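Local coordinates for protein sulfate adenylyltransferase (Allochromatium vinosum, PDB 4DNX) that catalyses the transfer of the adenylyl group of ATP to sulfate, giving adenosine 5'-phosphosulfate and diphosphate, at residues D56-N60 against I157-I161; I238-V242 against I386-Y391; F328-T333 against V343-D347. One frame throughout, in Å; residues are numbered along the deposited sequence.

Contact 1 (D56-N60 against I157-I161); sequences DGFMN and ISGPI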
loop_
_atom_site.group_PDB
_atom_site.type_symbol
_atom_site.label_atom_id
_atom_site.label_comp_id
_atom_site.label_asym_id
_atom_site.label_seq_id
_atom_site.Cartn_x
_atom_site.Cartn_y
_atom_site.Cartn_z
ATOM N N ASP A 56 1.638 -23.129 2.781
ATOM C CA ASP A 56 2.150 -22.602 4.075
ATOM C C ASP A 56 3.615 -22.244 4.147
ATOM O O ASP A 56 4.036 -21.591 5.101
ATOM C CB ASP A 56 1.778 -23.520 5.264
ATOM C CG ASP A 56 2.482 -24.837 5.245
ATOM O OD1 ASP A 56 3.513 -25.002 4.529
ATOM O OD2 ASP A 56 2.015 -25.734 5.993
ATOM N N GLY A 57 4.378 -22.618 3.127
ATOM C CA GLY A 57 5.816 -22.396 3.164
ATOM C C GLY A 57 6.549 -23.162 2.093
ATOM O O GLY A 57 6.020 -23.408 1.019
ATOM N N PHE A 58 7.785 -23.561 2.393
ATOM C CA PHE A 58 8.650 -24.156 1.372
ATOM C C PHE A 58 8.454 -25.652 1.328
ATOM O O PHE A 58 8.245 -26.280 2.359
ATOM C CB PHE A 58 10.112 -23.808 1.647
ATOM C CG PHE A 58 10.441 -22.339 1.429
ATOM C CD1 PHE A 58 10.590 -21.822 0.129
ATOM C CD2 PHE A 58 10.590 -21.477 2.509
ATOM C CE1 PHE A 58 10.895 -20.474 -0.067
ATOM C CE2 PHE A 58 10.901 -20.124 2.331
ATOM C CZ PHE A 58 11.050 -19.607 1.030
ATOM N N MET A 59 8.549 -26.201 0.125
ATOM C CA MET A 59 8.227 -27.593 -0.173
ATOM C C MET A 59 9.358 -28.521 0.179
ATOM O O MET A 59 10.536 -28.198 -0.014
ATOM C CB MET A 59 7.953 -27.748 -1.676
ATOM C CG MET A 59 6.726 -27.046 -2.142
ATOM S SD MET A 59 6.428 -27.415 -3.879
ATOM C CE MET A 59 5.101 -26.247 -4.217
ATOM N N ASN A 60 8.996 -29.731 0.634
ATOM C CA ASN A 60 9.999 -30.810 0.659
ATOM C C ASN A 60 10.245 -31.359 -0.765
ATOM O O ASN A 60 9.534 -30.961 -1.742
ATOM C CB ASN A 60 9.606 -31.929 1.632
ATOM C CG ASN A 60 8.305 -32.623 1.252
ATOM O OD1 ASN A 60 7.904 -32.684 0.080
ATOM N ND2 ASN A 60 7.666 -33.206 2.254
ATOM N N ILE A 157 15.588 -26.859 2.432
ATOM C CA ILE A 157 14.970 -26.790 3.766
ATOM C C ILE A 157 13.486 -26.523 3.563
ATOM O O ILE A 157 13.089 -25.694 2.698
ATOM C CB ILE A 157 15.671 -25.755 4.674
ATOM C CG1 ILE A 157 15.581 -24.351 4.089
ATOM C CG2 ILE A 157 17.166 -26.149 4.802
ATOM C CD1 ILE A 157 16.024 -23.246 5.103
ATOM N N SER A 158 12.665 -27.244 4.317
ATOM C CA SER A 158 11.209 -27.191 4.076
ATOM C C SER A 158 10.449 -27.030 5.378
ATOM O O SER A 158 10.975 -27.358 6.462
ATOM C CB SER A 158 10.709 -28.446 3.328
ATOM O OG SER A 158 11.109 -29.646 3.991
ATOM N N GLY A 159 9.237 -26.487 5.260
ATOM C CA GLY A 159 8.407 -26.212 6.447
ATOM C C GLY A 159 7.668 -24.894 6.336
ATOM O O GLY A 159 7.969 -24.064 5.427
ATOM N N PRO A 160 6.727 -24.658 7.250
ATOM C CA PRO A 160 5.865 -23.483 7.177
ATOM C C PRO A 160 6.611 -22.200 7.591
ATOM O O PRO A 160 7.548 -22.267 8.405
ATOM C CB PRO A 160 4.735 -23.791 8.195
ATOM C CG PRO A 160 5.387 -24.748 9.173
ATOM C CD PRO A 160 6.409 -25.525 8.414
ATOM N N ILE A 161 6.184 -21.054 7.036
ATOM C CA ILE A 161 6.837 -19.785 7.364
ATOM C C ILE A 161 5.816 -18.750 7.832
ATOM O O ILE A 161 4.623 -18.860 7.523
ATOM C CB ILE A 161 7.672 -19.207 6.145
ATOM C CG1 ILE A 161 6.736 -18.792 5.004
ATOM C CG2 ILE A 161 8.762 -20.220 5.681
ATOM C CD1 ILE A 161 7.528 -18.126 3.807
HETATM O O HOH W 1 12.633 -26.255 0.091
#
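The ring of F58 and the branched side chain of I161 meet at a slant on one side of a short antiparallel strand pair. CG2 of I161 does the touching, 3.9 Å from CD2 of F58. The ring's first torsion puts CG opposite the carbonyl carbon, beside the backbone N (chi1 -69°). Cutting I161 back to an alanine would remove CG2, CG1 and CD1, and is likely to leave a gap beside the F58 ring and G57. D56 and P160 lie alongside each other and point the same way, with CG of D56 3.9 Å from CB of P160. S158 faces the other strand, its CB against the carbonyl oxygens of F58 and M59. S158 OG comes 3.6 Å from N60 CB and has a weak hydrogen bond to A119 O.

Three backbone bonds join the strands. I161 N donates to D56 O at 2.9 Å. F58 and G159 form a hydrogen-bonded pair, N to O in both directions. Next to it, G57 and P160 are a non-hydrogen-bonded pair with CA atoms 4.2 Å apart. A side chain at G57 would run into G159 O. The backbone angles of G159 also call for glycine. Past the last direct bond, one water donates to both M59 O and I157 O.

N60 stands at the N-cap of helix 61-70, and its OD1 accepts from D63 N. The pair belongs to the mixed sheet of the PUA-like domain. In helix 38-48, A40 and N43 touch F58, and A44 and L47 touch I161. M115 of strand 111-116 also reaches both.

Contact 2 (I238-V242 against I386-Y391); sequences IPAPV and ILMDYY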
loop_
_atom_site.group_PDB
_atom_site.type_symbol
_atom_site.label_atom_id
_atom_site.label_comp_id
_atom_site.label_asym_id
_atom_site.label_seq_id
_atom_site.Cartn_x
_atom_site.Cartn_y
_atom_site.Cartn_z
ATOM N N ILE A 238 12.281 1.882 -17.989
ATOM C CA ILE A 238 11.891 3.219 -17.552
ATOM C C ILE A 238 11.852 3.222 -16.015
ATOM O O ILE A 238 11.171 2.380 -15.432
ATOM C CB ILE A 238 10.498 3.595 -18.158
ATOM C CG1 ILE A 238 10.557 3.628 -19.697
ATOM C CG2 ILE A 238 10.002 4.939 -17.678
ATOM C CD1 ILE A 238 11.730 4.417 -20.256
ATOM N N PRO A 239 12.568 4.151 -15.362
ATOM C CA PRO A 239 12.515 4.248 -13.895
ATOM C C PRO A 239 11.082 4.301 -13.389
ATOM O O PRO A 239 10.196 4.884 -14.031
ATOM C CB PRO A 239 13.228 5.557 -13.592
ATOM C CG PRO A 239 14.148 5.744 -14.743
ATOM C CD PRO A 239 13.413 5.205 -15.931
ATOM N N ALA A 240 10.873 3.688 -12.229
ATOM C CA ALA A 240 9.540 3.532 -11.660
ATOM C C ALA A 240 8.672 4.801 -11.618
ATOM O O ALA A 240 7.488 4.721 -12.023
ATOM C CB ALA A 240 9.641 2.900 -10.263
ATOM N N PRO A 241 9.179 5.944 -11.144
ATOM C CA PRO A 241 8.315 7.142 -11.094
ATOM C C PRO A 241 7.791 7.544 -12.476
ATOM O O PRO A 241 6.636 7.996 -12.609
ATOM C CB PRO A 241 9.251 8.243 -10.574
ATOM C CG PRO A 241 10.320 7.542 -9.885
ATOM C CD PRO A 241 10.509 6.240 -10.561
ATOM N N VAL A 242 8.638 7.409 -13.495
ATOM C CA VAL A 242 8.274 7.827 -14.843
ATOM C C VAL A 242 7.281 6.788 -15.393
ATOM O O VAL A 242 6.277 7.151 -16.015
ATOM C CB VAL A 242 9.557 7.991 -15.735
ATOM C CG1 VAL A 242 9.193 8.390 -17.193
ATOM C CG2 VAL A 242 10.498 9.039 -15.109
ATOM N N ILE A 386 5.507 12.715 -21.169
ATOM C CA ILE A 386 6.125 12.239 -19.912
ATOM C C ILE A 386 7.458 11.525 -20.220
ATOM O O ILE A 386 8.507 11.833 -19.616
ATOM C CB ILE A 386 5.177 11.356 -19.128
ATOM C CG1 ILE A 386 4.121 12.232 -18.442
ATOM C CG2 ILE A 386 5.933 10.440 -18.079
ATOM C CD1 ILE A 386 2.978 11.418 -17.872
ATOM N N LEU A 387 7.410 10.629 -21.201
ATOM C CA LEU A 387 8.619 9.895 -21.624
ATOM C C LEU A 387 9.663 10.813 -22.298
ATOM O O LEU A 387 10.873 10.707 -22.023
ATOM C CB LEU A 387 8.238 8.702 -22.506
ATOM C CG LEU A 387 7.472 7.654 -21.659
ATOM C CD1 LEU A 387 6.807 6.623 -22.523
ATOM C CD2 LEU A 387 8.444 6.995 -20.644
ATOM N N MET A 388 9.229 11.734 -23.159
ATOM C CA MET A 388 10.190 12.624 -23.836
ATOM C C MET A 388 10.894 13.516 -22.839
ATOM O O MET A 388 12.089 13.804 -22.988
ATOM C CB MET A 388 9.514 13.473 -24.910
ATOM C CG MET A 388 9.230 12.626 -26.114
ATOM S SD MET A 388 8.596 13.522 -27.503
ATOM C CE MET A 388 6.967 13.901 -26.842
ATOM N N ASP A 389 10.154 13.926 -21.805
ATOM C CA ASP A 389 10.705 14.815 -20.785
ATOM C C ASP A 389 11.757 14.057 -20.003
ATOM O O ASP A 389 12.834 14.624 -19.734
ATOM C CB ASP A 389 9.614 15.354 -19.846
ATOM C CG ASP A 389 8.813 16.504 -20.466
ATOM O OD1 ASP A 389 9.109 16.938 -21.595
ATOM O OD2 ASP A 389 7.837 16.944 -19.825
ATOM N N TYR A 390 11.465 12.785 -19.708
ATOM C CA TYR A 390 12.401 11.899 -19.039
ATOM C C TYR A 390 13.682 11.745 -19.880
ATOM O O TYR A 390 14.777 12.000 -19.376
ATOM C CB TYR A 390 11.792 10.540 -18.733
ATOM C CG TYR A 390 12.841 9.505 -18.448
ATOM C CD1 TYR A 390 13.627 9.603 -17.299
ATOM C CD2 TYR A 390 13.090 8.471 -19.355
ATOM C CE1 TYR A 390 14.629 8.666 -17.028
ATOM C CE2 TYR A 390 14.089 7.520 -19.100
ATOM C CZ TYR A 390 14.845 7.630 -17.931
ATOM O OH TYR A 390 15.822 6.696 -17.655
ATOM N N TYR A 391 13.553 11.336 -21.144
ATOM C CA TYR A 391 14.774 11.136 -21.963
ATOM C C TYR A 391 15.599 12.398 -22.117
ATOM O O TYR A 391 16.853 12.345 -22.126
ATOM C CB TYR A 391 14.445 10.553 -23.345
ATOM C CG TYR A 391 14.008 9.115 -23.314
ATOM C CD1 TYR A 391 14.865 8.089 -22.824
ATOM C CD2 TYR A 391 12.746 8.749 -23.793
ATOM C CE1 TYR A 391 14.452 6.765 -22.806
ATOM C CE2 TYR A 391 12.309 7.425 -23.754
ATOM C CZ TYR A 391 13.170 6.434 -23.267
ATOM O OH TYR A 391 12.786 5.128 -23.247
#
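V242 and Y390 cross at about a right angle, and CG1 of V242 rests 3.7 Å from CB of Y390. V242 CG1 also touches L387 CD2 at 3.8 Å. I386 CG2 lies 4.0 Å from V242 CG1, so three residues of helix 381-393 touch this one methyl. The first torsion of V242 points CG1 opposite the backbone N (chi1 178°), and the other methyl, CG2, goes to the ring of Y390.

The outer end of that ring belongs to P239. The two side chains approach from opposite directions, and CD of P239 lies 3.5 Å from CZ of Y390. I238 lies beside them, its CD1 near Y390 CE2. I238 CG2 packs on L387 CD2 at 3.9 Å. I238 CD1 crosses to Y391 at about a right angle and comes 3.3 Å from Y391 OH.

CD2 of Y390 sits over one face of the Y391 ring, 3.9 Å above its plane and offset toward the rim. Further out, R365 and L368 of helix 361-369 touch Y391. I238 N is held by N202 OD1, and P203 touches the I238 side chain. D17 of the second subunit packs on P239.

P239 is the N-cap of helix 240-254. The apolar contact packs the first turn of that helix, with the loop leading into it, on helix 381-393 in the Rossmann-like ATP-sulfurylase part, close to the second subunit.

Contact 3 (F328-T333 against V343-D347); sequences FRADNT and VMMRD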
loop_
_atom_site.group_PDB
_atom_site.type_symbol
_atom_site.label_atom_id
_atom_site.label_comp_id
_atom_site.label_asym_id
_atom_site.label_seq_id
_atom_site.Cartn_x
_atom_site.Cartn_y
_atom_site.Cartn_z
ATOM N N PHE A 328 -7.977 -14.744 -21.681
ATOM C CA PHE A 328 -8.247 -14.006 -22.894
ATOM C C PHE A 328 -7.016 -14.171 -23.792
ATOM O O PHE A 328 -5.919 -13.747 -23.410
ATOM C CB PHE A 328 -8.454 -12.510 -22.624
ATOM C CG PHE A 328 -8.726 -11.730 -23.906
ATOM C CD1 PHE A 328 -7.706 -11.076 -24.582
ATOM C CD2 PHE A 328 -10.005 -11.728 -24.445
ATOM C CE1 PHE A 328 -7.987 -10.381 -25.810
ATOM C CE2 PHE A 328 -10.285 -11.029 -25.651
ATOM C CZ PHE A 328 -9.266 -10.372 -26.315
ATOM N N ARG A 329 -7.209 -14.794 -24.949
ATOM C CA ARG A 329 -6.085 -15.148 -25.825
ATOM C C ARG A 329 -5.828 -13.990 -26.775
ATOM O O ARG A 329 -6.623 -13.748 -27.688
ATOM C CB ARG A 329 -6.409 -16.428 -26.605
ATOM C CG ARG A 329 -6.411 -17.661 -25.734
ATOM C CD ARG A 329 -6.822 -18.927 -26.523
ATOM N NE ARG A 329 -6.677 -20.099 -25.656
ATOM C CZ ARG A 329 -6.638 -21.359 -26.087
ATOM N NH1 ARG A 329 -6.760 -21.638 -27.379
ATOM N NH2 ARG A 329 -6.501 -22.342 -25.213
ATOM N N ALA A 330 -4.741 -13.273 -26.520
ATOM C CA ALA A 330 -4.342 -12.123 -27.339
ATOM C C ALA A 330 -3.376 -12.520 -28.462
ATOM O O ALA A 330 -2.855 -13.643 -28.505
ATOM C CB ALA A 330 -3.720 -11.058 -26.455
ATOM N N ASP A 331 -3.161 -11.593 -29.394
ATOM C CA ASP A 331 -2.235 -11.785 -30.514
ATOM C C ASP A 331 -1.781 -10.384 -30.945
ATOM O O ASP A 331 -2.236 -9.374 -30.366
ATOM C CB ASP A 331 -2.941 -12.536 -31.644
ATOM C CG ASP A 331 -1.980 -13.206 -32.621
ATOM O OD1 ASP A 331 -0.794 -12.834 -32.672
ATOM O OD2 ASP A 331 -2.436 -14.100 -33.366
ATOM N N ASN A 332 -0.887 -10.325 -31.934
ATOM C CA ASN A 332 -0.328 -9.061 -32.432
ATOM C C ASN A 332 -1.429 -8.082 -32.852
ATOM O O ASN A 332 -2.443 -8.484 -33.440
ATOM C CB ASN A 332 0.561 -9.308 -33.650
ATOM C CG ASN A 332 1.814 -10.146 -33.334
ATOM O OD1 ASN A 332 2.432 -10.008 -32.278
ATOM N ND2 ASN A 332 2.203 -10.986 -34.286
ATOM N N THR A 333 -1.210 -6.810 -32.548
ATOM C CA THR A 333 -2.142 -5.732 -32.954
ATOM C C THR A 333 -1.520 -4.848 -34.021
ATOM O O THR A 333 -0.303 -4.871 -34.260
ATOM C CB THR A 333 -2.503 -4.786 -31.781
ATOM O OG1 THR A 333 -1.313 -4.128 -31.305
ATOM C CG2 THR A 333 -3.177 -5.504 -30.621
ATOM N N VAL A 343 -6.535 -2.871 -33.688
ATOM C CA VAL A 343 -7.220 -4.164 -33.648
ATOM C C VAL A 343 -6.182 -5.291 -33.529
ATOM O O VAL A 343 -4.987 -5.089 -33.826
ATOM C CB VAL A 343 -8.101 -4.404 -34.898
ATOM C CG1 VAL A 343 -9.261 -3.405 -34.944
ATOM C CG2 VAL A 343 -7.286 -4.324 -36.217
ATOM N N MET A 344 -6.641 -6.466 -33.107
ATOM C CA MET A 344 -5.867 -7.690 -33.313
ATOM C C MET A 344 -6.008 -8.095 -34.784
ATOM O O MET A 344 -7.107 -8.314 -35.304
ATOM C CB MET A 344 -6.341 -8.810 -32.381
ATOM C CG MET A 344 -5.598 -8.796 -31.064
ATOM S SD MET A 344 -6.277 -9.985 -29.889
ATOM C CE MET A 344 -7.947 -9.387 -29.613
ATOM N N MET A 345 -4.876 -8.204 -35.462
ATOM C CA MET A 345 -4.868 -8.488 -36.896
ATOM C C MET A 345 -5.661 -9.756 -37.255
ATOM O O MET A 345 -6.408 -9.783 -38.240
ATOM C CB MET A 345 -3.428 -8.563 -37.387
ATOM C CG MET A 345 -2.613 -7.296 -37.091
ATOM S SD MET A 345 -1.071 -7.248 -38.029
ATOM C CE MET A 345 -0.008 -8.120 -36.902
ATOM N N ARG A 346 -5.536 -10.773 -36.402
ATOM C CA ARG A 346 -6.215 -12.066 -36.579
ATOM C C ARG A 346 -7.745 -11.931 -36.636
ATOM O O ARG A 346 -8.419 -12.749 -37.257
ATOM C CB ARG A 346 -5.767 -13.068 -35.486
ATOM C CG ARG A 346 -6.186 -12.712 -34.070
ATOM C CD ARG A 346 -6.842 -13.886 -33.317
ATOM N NE ARG A 346 -7.673 -13.403 -32.204
ATOM C CZ ARG A 346 -7.464 -13.666 -30.910
ATOM N NH1 ARG A 346 -6.450 -14.435 -30.524
ATOM N NH2 ARG A 346 -8.285 -13.164 -29.991
ATOM N N ASP A 347 -8.273 -10.868 -36.042
ATOM C CA ASP A 347 -9.711 -10.646 -35.924
ATOM C C ASP A 347 -10.250 -9.704 -36.993
ATOM O O ASP A 347 -11.438 -9.390 -37.004
ATOM C CB ASP A 347 -10.057 -10.134 -34.526
ATOM C CG ASP A 347 -9.902 -11.219 -33.459
ATOM O OD1 ASP A 347 -9.895 -12.411 -33.842
ATOM O OD2 ASP A 347 -9.764 -10.891 -32.254
HETATM O O HOH W 2 -4.709 -15.786 -32.229
HETATM O O HOH W 3 -3.374 -10.787 -34.484
#
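The guanidinium of R346 meets R329 O at its edge, nearly in its own plane. R346 NH1 and NH2 both donate to R329 O, each at 2.9 Å. NH2 lies almost in line with the C=O bond (175°), while NH1 stands above the carbonyl plane. Also at the edge, R346 NE forms a salt bridge to D347 OD1 at 2.9 Å, meeting it from above the carboxylate plane. A water at the edge accepts from NH1 and donates to D331 OD2. SD of M344 lies over one face of the R346 guanidinium, 3.7 Å above the plane and toward the rim. Edge bonds on two sides probably fix the rotation of the group.

The ring of F328 is met at its edge by CE of M344, 3.7 Å from CZ. M344 bends at its last torsion (chi3 -63°), which brings CE to the ring. CE of M345 packs on CB of N332 at 3.5 Å.

M345 N donates to N332 O in the carbonyl plane, at 3.2 Å. A second water donates to N332 O and accepts from R346 N. T333 and M344 form an antiparallel non-hydrogen-bonded pair. N332 N donates to D331 OD1 from the anti side, tilted out of the carboxylate plane. D331 OD1 also has a salt bridge to R296. D331 N is buried with no partner.

Segment 328-333 leaves strand 326-329, outermost within this chain in the parallel sheet, and enters strand 333-336 of the small antiparallel sheet. Helix 206-219 touches F328, A330 and T333, and R329 reaches D315 of helix 309-316.

Overall arrangement
Contact 1 comes first and closes before the others open. It lies in the PUA-like range, on the mixed sheet. Contacts 2 and 3 lie in the ATP-sulfurylase range, and both segments of contact 3 fall between those of contact 2. Centres of contacts 1 and 2 are about 40 Å apart, and those of 1 and 3 about 41 Å, across the centre of the chain. Contacts 2 and 3 are about 28 Å apart between centres. Contact 2 joins the start of helix 240-254 to helix 381-393, and contact 3 links the parallel sheet to a small antiparallel one. Contact 1 thus belongs to the PUA-like part, and contacts 2 and 3 to separate places in the ATP-sulfurylase part.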